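Local structure of D-mannose isomerase (Marinomonas mediterranea, 5X32) at residues T166-H178 with N217-I229. The protein catalyses the reversible isomerisation of D-mannose to D-fructose, and also converts D-lyxose to D-xylulose with lower efficiency. Residues are numbered along the deposited sequence; the frame is centred on the assembly and turned at random.
Sequences TVSPYRGQNANMH and NEVWEHYTNDWQI. With PO4 (phosphate ion), chain C.
Arg171 and Tyr223 face each other as the antiparallel hydrogen-bonded pair of a two-stranded ribbon, linked by Arg171 N to Tyr223 O at 3.0 Å and Tyr223 N to Arg171 O at 2.9 Å. Gly172 and His222 follow as the non-hydrogen-bonded pair, and one further backbone bond, from Gln173 N to Glu221 O, holds the start of helix 173-190 to the other segment. Beyond Tyr223, a type I turn from Thr224 to Trp227 folds the chain back, bringing the indole beside the ribbon.

Arg171 shows how one long side chain can serve apolar and polar neighbours at once. Its CB sits squarely over the six-membered ring of Trp227, 3.5 Å from the centroid, a CH-pi contact. With CG beside the backbone N (chi1 -59°) and the chain bent at chi2, it runs on past the indole NE1 to a guanidinium standing 80° from the ring plane. Asn225 CB lies over one guanidinium face; NH1 donates to Ser168 O and, from above the carbonyl plane, to Tyr170 O, while NE forms a salt bridge with Glu150. Shortening the residue to alanine would keep the CB contact on Trp227, but Glu150 would probably lose its charged mate and the carbonyls of Ser168 and Tyr170 their shared donor.

Beside Gly172, Tyr170 OH and His222 ND1 share a hydrogen bond at the edges of both rings. Past the end of the ribbon, Gln173 CG packs against Val219 CG1.

This ribbon joins helix 173-190 to the 217-229 loop within the (alpha/alpha)6 barrel of the N-acylglucosamine 2-epimerase family. A phosphate ion, probably from the crystallisation medium, is bound nearby by His178 NE2 and Tyr113. Glu221 OE2 bonds His251, a proton donor/acceptor by similarity, consistent with the ribbon helping to place Glu221 beside it.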
ATOM      1  N   THR A 166       5.089 -20.636  17.222  1.00 80.19           N
ATOM      2  CA  THR A 166       4.140 -19.868  18.020  1.00 77.30           C
ATOM      3  C   THR A 166       3.273 -18.955  17.159  1.00 72.95           C
ATOM      4  O   THR A 166       3.752 -17.957  16.628  1.00 76.63           O
ATOM      5  CB  THR A 166       4.863 -19.003  19.073  1.00 76.31           C
ATOM      6  OG1 THR A 166       5.674 -19.836  19.908  1.00 84.51           O
ATOM      7  CG2 THR A 166       3.865 -18.237  19.923  1.00 64.07           C
ATOM      8  N   VAL A 167       1.991 -19.277  17.038  1.00 75.38           N
ATOM      9  CA  VAL A 167       1.100 -18.443  16.239  1.00 73.68           C
ATOM     10  C   VAL A 167       0.493 -17.344  17.104  1.00 71.41           C
ATOM     11  O   VAL A 167       0.049 -17.579  18.227  1.00 70.82           O
ATOM     12  CB  VAL A 167      -0.025 -19.271  15.570  1.00 66.88           C
ATOM     13  CG1 VAL A 167      -1.066 -18.354  14.954  1.00 64.75           C
ATOM     14  CG2 VAL A 167       0.566 -20.202  14.505  1.00 65.25           C
ATOM     15  N   SER A 168       0.491 -16.132  16.577  1.00 74.77           N
ATOM     16  CA  SER A 168      -0.098 -15.017  17.289  1.00 74.57           C
ATOM     17  C   SER A 168      -1.614 -15.153  17.311  1.00 70.74           C
ATOM     18  O   SER A 168      -2.215 -15.536  16.309  1.00 65.53           O
ATOM     19  CB  SER A 168       0.307 -13.697  16.643  1.00 68.37           C
ATOM     20  OG  SER A 168       0.079 -12.620  17.530  1.00 71.93           O
ATOM     21  N   PRO A 169      -2.229 -14.848  18.466  1.00 68.80           N
ATOM     22  CA  PRO A 169      -3.690 -14.847  18.583  1.00 72.51           C
ATOM     23  C   PRO A 169      -4.289 -13.729  17.739  1.00 73.55           C
ATOM     24  O   PRO A 169      -5.498 -13.717  17.509  1.00 73.40           O
ATOM     25  CB  PRO A 169      -3.945 -14.576  20.075  1.00 73.91           C
ATOM     26  CG  PRO A 169      -2.600 -14.594  20.749  1.00 69.44           C
ATOM     27  CD  PRO A 169      -1.555 -14.426  19.707  1.00 66.89           C
ATOM     28  N   TYR A 170      -3.454 -12.791  17.297  1.00 65.39           N
ATOM     29  CA  TYR A 170      -3.969 -11.613  16.613  1.00 65.17           C
ATOM     30  C   TYR A 170      -4.470 -11.946  15.209  1.00 64.82           C
ATOM     31  O   TYR A 170      -3.845 -12.720  14.474  1.00 65.84           O
ATOM     32  CB  TYR A 170      -2.904 -10.509  16.531  1.00 65.11           C
ATOM     33  CG  TYR A 170      -3.410  -9.240  15.876  1.00 60.66           C
ATOM     34  CD1 TYR A 170      -4.195  -8.345  16.593  1.00 61.91           C
ATOM     35  CD2 TYR A 170      -3.139  -8.951  14.529  1.00 55.36           C
ATOM     36  CE1 TYR A 170      -4.689  -7.180  16.008  1.00 59.56           C
ATOM     37  CE2 TYR A 170      -3.630  -7.785  13.928  1.00 54.94           C
ATOM     38  CZ  TYR A 170      -4.408  -6.907  14.682  1.00 61.65           C
ATOM     39  OH  TYR A 170      -4.923  -5.753  14.133  1.00 61.68           O
ATOM     40  N   ARG A 171      -5.615 -11.365  14.862  1.00 63.93           N
ATOM     41  CA  ARG A 171      -6.089 -11.347  13.486  1.00 61.46           C
ATOM     42  C   ARG A 171      -6.315  -9.897  13.094  1.00 60.41           C
ATOM     43  O   ARG A 171      -6.770  -9.085  13.907  1.00 55.55           O
ATOM     44  CB  ARG A 171      -7.370 -12.158  13.315  1.00 60.68           C
ATOM     45  CG  ARG A 171      -7.236 -13.606  13.709  1.00 62.23           C
ATOM     46  CD  ARG A 171      -6.286 -14.321  12.778  1.00 66.03           C
ATOM     47  NE  ARG A 171      -6.119 -15.726  13.128  1.00 69.70           N
ATOM     48  CZ  ARG A 171      -5.333 -16.154  14.114  1.00 68.24           C
ATOM     49  NH1 ARG A 171      -4.699 -15.280  14.888  1.00 63.92           N
ATOM     50  NH2 ARG A 171      -5.213 -17.452  14.356  1.00 63.54           N
ATOM     51  N   GLY A 172      -5.949  -9.556  11.867  1.00 55.47           N
ATOM     52  CA  GLY A 172      -6.061  -8.186  11.426  1.00 50.46           C
ATOM     53  C   GLY A 172      -6.496  -8.096   9.990  1.00 52.53           C
ATOM     54  O   GLY A 172      -6.176  -8.961   9.183  1.00 51.45           O
ATOM     55  N   GLN A 173      -7.208  -7.026   9.674  1.00 54.87           N
ATOM     56  CA  GLN A 173      -7.676  -6.773   8.326  1.00 56.54           C
ATOM     57  C   GLN A 173      -6.529  -6.433   7.366  1.00 52.46           C
ATOM     58  O   GLN A 173      -6.566  -6.768   6.182  1.00 51.88           O
ATOM     59  CB  GLN A 173      -8.685  -5.625   8.352  1.00 60.80           C
ATOM     60  CG  GLN A 173      -8.958  -5.074   6.988  1.00 58.95           C
ATOM     61  CD  GLN A 173      -8.137  -3.858   6.679  1.00 55.78           C
ATOM     62  OE1 GLN A 173      -7.675  -3.150   7.571  1.00 62.43           O
ATOM     63  NE2 GLN A 173      -7.927  -3.619   5.407  1.00 56.57           N
ATOM     64  N   ASN A 174      -5.524  -5.740   7.892  1.00 56.60           N
ATOM     65  CA  ASN A 174      -4.432  -5.157   7.108  1.00 56.73           C
ATOM     66  C   ASN A 174      -3.665  -6.118   6.198  1.00 54.66           C
ATOM     67  O   ASN A 174      -3.438  -5.859   4.988  1.00 50.52           O
ATOM     68  CB  ASN A 174      -3.450  -4.510   8.065  1.00 65.43           C
ATOM     69  CG  ASN A 174      -3.329  -3.041   7.835  1.00 70.88           C
ATOM     70  OD1 ASN A 174      -3.764  -2.541   6.800  1.00 71.00           O
ATOM     71  ND2 ASN A 174      -2.760  -2.324   8.801  1.00 81.03           N
ATOM     72  N   ALA A 175      -3.262  -7.231   6.791  1.00 48.96           N
ATOM     73  CA  ALA A 175      -2.531  -8.228   6.046  1.00 57.36           C
ATOM     74  C   ALA A 175      -3.419  -8.734   4.908  1.00 55.05           C
ATOM     75  O   ALA A 175      -2.958  -8.924   3.785  1.00 51.54           O
ATOM     76  CB  ALA A 175      -2.075  -9.378   6.966  1.00 49.77           C
ATOM     77  N   ASN A 176      -4.704  -8.914   5.180  1.00 49.32           N
ATOM     78  CA  ASN A 176      -5.606  -9.385   4.131  1.00 52.50           C
ATOM     79  C   ASN A 176      -5.860  -8.358   3.028  1.00 49.33           C
ATOM     80  O   ASN A 176      -5.998  -8.711   1.854  1.00 49.60           O
ATOM     81  CB  ASN A 176      -6.905  -9.872   4.759  1.00 48.70           C
ATOM     82  CG  ASN A 176      -6.668 -11.040   5.695  1.00 52.75           C
ATOM     83  OD1 ASN A 176      -6.377 -12.149   5.248  1.00 57.33           O
ATOM     84  ND2 ASN A 176      -6.766 -10.796   6.996  1.00 54.36           N
ATOM     85  N   MET A 177      -5.887  -7.086   3.389  1.00 45.33           N
ATOM     86  CA  MET A 177      -6.027  -6.049   2.379  1.00 51.70           C
ATOM     87  C   MET A 177      -4.853  -6.069   1.407  1.00 51.12           C
ATOM     88  O   MET A 177      -5.011  -6.215   0.177  1.00 50.77           O
ATOM     89  CB  MET A 177      -6.128  -4.685   3.042  1.00 55.07           C
ATOM     90  CG  MET A 177      -6.519  -3.554   2.107  1.00 56.49           C
ATOM     91  SD  MET A 177      -6.521  -1.953   2.954  1.00 65.74           S
ATOM     92  CE  MET A 177      -4.798  -1.873   3.478  1.00 58.35           C
ATOM     93  N   HIS A 178      -3.654  -5.956   1.962  1.00 56.81           N
ATOM     94  CA  HIS A 178      -2.478  -5.902   1.095  1.00 53.03           C
ATOM     95  C   HIS A 178      -2.268  -7.230   0.381  1.00 56.34           C
ATOM     96  O   HIS A 178      -1.720  -7.284  -0.730  1.00 53.90           O
ATOM     97  CB  HIS A 178      -1.272  -5.489   1.910  1.00 49.44           C
ATOM     98  CG  HIS A 178      -1.197  -4.015   2.125  1.00 54.29           C
ATOM     99  ND1 HIS A 178      -1.062  -3.123   1.083  1.00 58.12           N
ATOM    100  CD2 HIS A 178      -1.327  -3.269   3.247  1.00 56.25           C
ATOM    101  CE1 HIS A 178      -1.051  -1.891   1.561  1.00 57.38           C
ATOM    102  NE2 HIS A 178      -1.212  -1.952   2.873  1.00 61.12           N
ATOM    103  N   ASN A 217     -20.855  -0.724   9.262  1.00 58.39           N
ATOM    104  CA  ASN A 217     -20.465  -1.649   8.203  1.00 59.95           C
ATOM    105  C   ASN A 217     -19.187  -1.222   7.507  1.00 61.93           C
ATOM    106  O   ASN A 217     -18.998  -1.502   6.322  1.00 60.27           O
ATOM    107  CB  ASN A 217     -21.580  -1.789   7.166  1.00 65.78           C
ATOM    108  CG  ASN A 217     -22.898  -2.249   7.778  1.00 67.68           C
ATOM    109  OD1 ASN A 217     -22.938  -3.226   8.535  1.00 62.87           O
ATOM    110  ND2 ASN A 217     -23.986  -1.554   7.437  1.00 66.57           N
ATOM    111  N   GLU A 218     -18.320  -0.536   8.252  1.00 63.40           N
ATOM    112  CA  GLU A 218     -16.987  -0.164   7.776  1.00 64.89           C
ATOM    113  C   GLU A 218     -15.950  -1.198   8.248  1.00 60.95           C
ATOM    114  O   GLU A 218     -16.150  -1.875   9.261  1.00 56.93           O
ATOM    115  CB  GLU A 218     -16.612   1.228   8.287  1.00 64.91           C
ATOM    116  CG  GLU A 218     -17.525   2.342   7.831  1.00 64.29           C
ATOM    117  CD  GLU A 218     -17.208   3.672   8.521  1.00 74.76           C
ATOM    118  OE1 GLU A 218     -17.696   3.904   9.655  1.00 74.40           O
ATOM    119  OE2 GLU A 218     -16.471   4.493   7.931  1.00 73.96           O
ATOM    120  N   VAL A 219     -14.823  -1.301   7.548  1.00 63.73           N
ATOM    121  CA  VAL A 219     -13.804  -2.277   7.947  1.00 59.78           C
ATOM    122  C   VAL A 219     -13.005  -1.837   9.165  1.00 56.57           C
ATOM    123  O   VAL A 219     -12.354  -0.801   9.151  1.00 61.04           O
ATOM    124  CB  VAL A 219     -12.840  -2.574   6.821  1.00 56.84           C
ATOM    125  CG1 VAL A 219     -12.041  -3.794   7.171  1.00 53.74           C
ATOM    126  CG2 VAL A 219     -13.610  -2.779   5.526  1.00 56.77           C
ATOM    127  N   TRP A 220     -13.087  -2.643  10.214  1.00 54.92           N
ATOM    128  CA  TRP A 220     -12.411  -2.416  11.478  1.00 55.17           C
ATOM    129  C   TRP A 220     -11.045  -3.111  11.405  1.00 62.66           C
ATOM    130  O   TRP A 220     -10.884  -4.073  10.653  1.00 60.16           O
ATOM    131  CB  TRP A 220     -13.279  -2.956  12.620  1.00 58.11           C
ATOM    132  CG  TRP A 220     -12.781  -2.706  14.001  1.00 60.80           C
ATOM    133  CD1 TRP A 220     -12.138  -3.598  14.819  1.00 61.14           C
ATOM    134  CD2 TRP A 220     -12.922  -1.498  14.755  1.00 62.61           C
ATOM    135  NE1 TRP A 220     -11.846  -3.003  16.027  1.00 60.12           N
ATOM    136  CE2 TRP A 220     -12.315  -1.714  16.011  1.00 65.01           C
ATOM    137  CE3 TRP A 220     -13.477  -0.243  14.481  1.00 60.03           C
ATOM    138  CZ2 TRP A 220     -12.261  -0.726  16.991  1.00 68.29           C
ATOM    139  CZ3 TRP A 220     -13.417   0.735  15.453  1.00 60.13           C
ATOM    140  CH2 TRP A 220     -12.821   0.488  16.694  1.00 65.40           C
ATOM    141  N   GLU A 221     -10.057  -2.620  12.148  1.00 56.70           N
ATOM    142  CA  GLU A 221      -8.698  -3.112  11.956  1.00 58.78           C
ATOM    143  C   GLU A 221      -8.432  -4.430  12.679  1.00 61.09           C
ATOM    144  O   GLU A 221      -7.810  -5.352  12.129  1.00 54.35           O
ATOM    145  CB  GLU A 221      -7.661  -2.071  12.420  1.00 60.88           C
ATOM    146  CG  GLU A 221      -7.646  -0.717  11.695  1.00 61.37           C
ATOM    147  CD  GLU A 221      -7.208  -0.825  10.237  1.00 61.84           C
ATOM    148  OE1 GLU A 221      -6.439  -1.751   9.906  1.00 68.03           O
ATOM    149  OE2 GLU A 221      -7.542   0.072   9.434  1.00 65.12           O
ATOM    150  N   HIS A 222      -8.923  -4.512  13.910  1.00 61.79           N
ATOM    151  CA  HIS A 222      -8.486  -5.535  14.850  1.00 60.69           C
ATOM    152  C   HIS A 222      -9.527  -6.599  15.208  1.00 68.17           C
ATOM    153  O   HIS A 222     -10.640  -6.297  15.652  1.00 67.32           O
ATOM    154  CB  HIS A 222      -7.994  -4.836  16.116  1.00 59.86           C
ATOM    155  CG  HIS A 222      -7.070  -3.684  15.833  1.00 71.40           C
ATOM    156  ND1 HIS A 222      -5.731  -3.871  15.552  1.00 69.74           N
ATOM    157  CD2 HIS A 222      -7.290  -2.353  15.773  1.00 65.32           C
ATOM    158  CE1 HIS A 222      -5.167  -2.694  15.337  1.00 71.27           C
ATOM    159  NE2 HIS A 222      -6.085  -1.759  15.458  1.00 67.71           N
ATOM    160  N   TYR A 223      -9.129  -7.857  15.041  1.00 67.62           N
ATOM    161  CA  TYR A 223     -10.017  -8.980  15.297  1.00 66.23           C
ATOM    162  C   TYR A 223      -9.337 -10.039  16.156  1.00 67.70           C
ATOM    163  O   TYR A 223      -8.112 -10.213  16.104  1.00 71.82           O
ATOM    164  CB  TYR A 223     -10.501  -9.614  13.988  1.00 66.59           C
ATOM    165  CG  TYR A 223     -11.174  -8.642  13.039  1.00 66.52           C
ATOM    166  CD1 TYR A 223     -10.427  -7.897  12.136  1.00 64.55           C
ATOM    167  CD2 TYR A 223     -12.546  -8.440  13.076  1.00 67.88           C
ATOM    168  CE1 TYR A 223     -11.025  -7.010  11.275  1.00 61.66           C
ATOM    169  CE2 TYR A 223     -13.158  -7.540  12.214  1.00 68.30           C
ATOM    170  CZ  TYR A 223     -12.384  -6.827  11.319  1.00 64.71           C
ATOM    171  OH  TYR A 223     -12.961  -5.926  10.455  1.00 64.48           O
ATOM    172  N   THR A 224     -10.145 -10.738  16.950  1.00 69.66           N
ATOM    173  CA  THR A 224      -9.686 -11.853  17.771  1.00 66.69           C
ATOM    174  C   THR A 224      -9.416 -13.054  16.891  1.00 68.99           C
ATOM    175  O   THR A 224      -9.801 -13.052  15.723  1.00 71.41           O
ATOM    176  CB  THR A 224     -10.717 -12.194  18.867  1.00 74.75           C
ATOM    177  OG1 THR A 224     -11.865 -12.829  18.277  1.00 76.11           O
ATOM    178  CG2 THR A 224     -11.154 -10.913  19.591  1.00 62.89           C
ATOM    179  N   ASN A 225      -8.763 -14.080  17.432  1.00 69.57           N
ATOM    180  CA  ASN A 225      -8.477 -15.276  16.632  1.00 71.43           C
ATOM    181  C   ASN A 225      -9.750 -16.027  16.226  1.00 75.11           C
ATOM    182  O   ASN A 225      -9.671 -16.986  15.462  1.00 72.66           O
ATOM    183  CB  ASN A 225      -7.495 -16.220  17.342  1.00 71.76           C
ATOM    184  CG  ASN A 225      -7.909 -16.553  18.752  1.00 81.44           C
ATOM    185  OD1 ASN A 225      -8.487 -15.722  19.461  1.00 84.59           O
ATOM    186  ND2 ASN A 225      -7.600 -17.778  19.181  1.00 82.16           N
ATOM    187  N   ASP A 226     -10.908 -15.582  16.729  1.00 79.96           N
ATOM    188  CA  ASP A 226     -12.205 -16.060  16.240  1.00 76.31           C
ATOM    189  C   ASP A 226     -12.605 -15.330  14.972  1.00 77.68           C
ATOM    190  O   ASP A 226     -13.506 -15.769  14.258  1.00 79.13           O
ATOM    191  CB  ASP A 226     -13.333 -15.751  17.238  1.00 80.81           C
ATOM    192  CG  ASP A 226     -13.190 -16.455  18.554  1.00 89.68           C
ATOM    193  OD1 ASP A 226     -12.477 -17.483  18.608  1.00 92.28           O
ATOM    194  OD2 ASP A 226     -13.813 -15.959  19.532  1.00 79.90           O
ATOM    195  N   TRP A 227     -11.889 -14.242  14.693  1.00 74.36           N
ATOM    196  CA  TRP A 227     -12.266 -13.248  13.688  1.00 70.11           C
ATOM    197  C   TRP A 227     -13.557 -12.551  14.131  1.00 66.80           C
ATOM    198  O   TRP A 227     -14.352 -12.101  13.306  1.00 67.44           O
ATOM    199  CB  TRP A 227     -12.396 -13.839  12.287  1.00 62.08           C
ATOM    200  CG  TRP A 227     -11.070 -14.007  11.594  1.00 66.20           C
ATOM    201  CD1 TRP A 227     -10.398 -15.170  11.390  1.00 68.10           C
ATOM    202  CD2 TRP A 227     -10.263 -12.971  11.015  1.00 59.06           C
ATOM    203  NE1 TRP A 227      -9.224 -14.929  10.710  1.00 65.35           N
ATOM    204  CE2 TRP A 227      -9.121 -13.585  10.469  1.00 64.78           C
ATOM    205  CE3 TRP A 227     -10.400 -11.583  10.900  1.00 62.98           C
ATOM    206  CZ2 TRP A 227      -8.116 -12.859   9.822  1.00 65.84           C
ATOM    207  CZ3 TRP A 227      -9.400 -10.862  10.260  1.00 60.32           C
ATOM    208  CH2 TRP A 227      -8.277 -11.503   9.725  1.00 60.02           C
ATOM    209  N   GLN A 228     -13.745 -12.469  15.447  1.00 66.03           N
ATOM    210  CA  GLN A 228     -14.740 -11.575  16.037  1.00 65.34           C
ATOM    211  C   GLN A 228     -14.096 -10.222  16.317  1.00 72.35           C
ATOM    212  O   GLN A 228     -12.883 -10.134  16.490  1.00 71.28           O
ATOM    213  CB  GLN A 228     -15.315 -12.165  17.328  1.00 70.58           C
ATOM    214  CG  GLN A 228     -16.272 -13.349  17.127  1.00 73.47           C
ATOM    215  CD  GLN A 228     -17.503 -12.989  16.281  1.00 77.78           C
ATOM    216  OE1 GLN A 228     -17.611 -13.390  15.116  1.00 70.95           O
ATOM    217  NE2 GLN A 228     -18.426 -12.216  16.866  1.00 74.47           N
ATOM    218  N   ILE A 229     -14.890  -9.163  16.386  1.00 70.31           N
ATOM    219  CA  ILE A 229     -14.300  -7.844  16.550  1.00 68.40           C
ATOM    220  C   ILE A 229     -13.739  -7.629  17.946  1.00 77.61           C
ATOM    221  O   ILE A 229     -14.433  -7.791  18.951  1.00 72.54           O
ATOM    222  CB  ILE A 229     -15.295  -6.723  16.239  1.00 67.61           C
ATOM    223  CG1 ILE A 229     -15.439  -6.572  14.728  1.00 66.56           C
ATOM    224  CG2 ILE A 229     -14.807  -5.391  16.806  1.00 70.57           C
ATOM    225  CD1 ILE A 229     -16.026  -5.225  14.307  1.00 67.91           C
TER
HETATM  226  P   PO4 C 401      -1.138   0.252   5.267  1.00 84.04           P
HETATM  227  O1  PO4 C 401      -1.734  -0.908   6.035  1.00 72.41           O
HETATM  228  O2  PO4 C 401      -1.133   1.486   6.156  1.00 73.69           O
HETATM  229  O3  PO4 C 401      -1.914   0.585   4.003  1.00 69.96           O
HETATM  230  O4  PO4 C 401       0.256  -0.172   4.876  1.00 72.61           O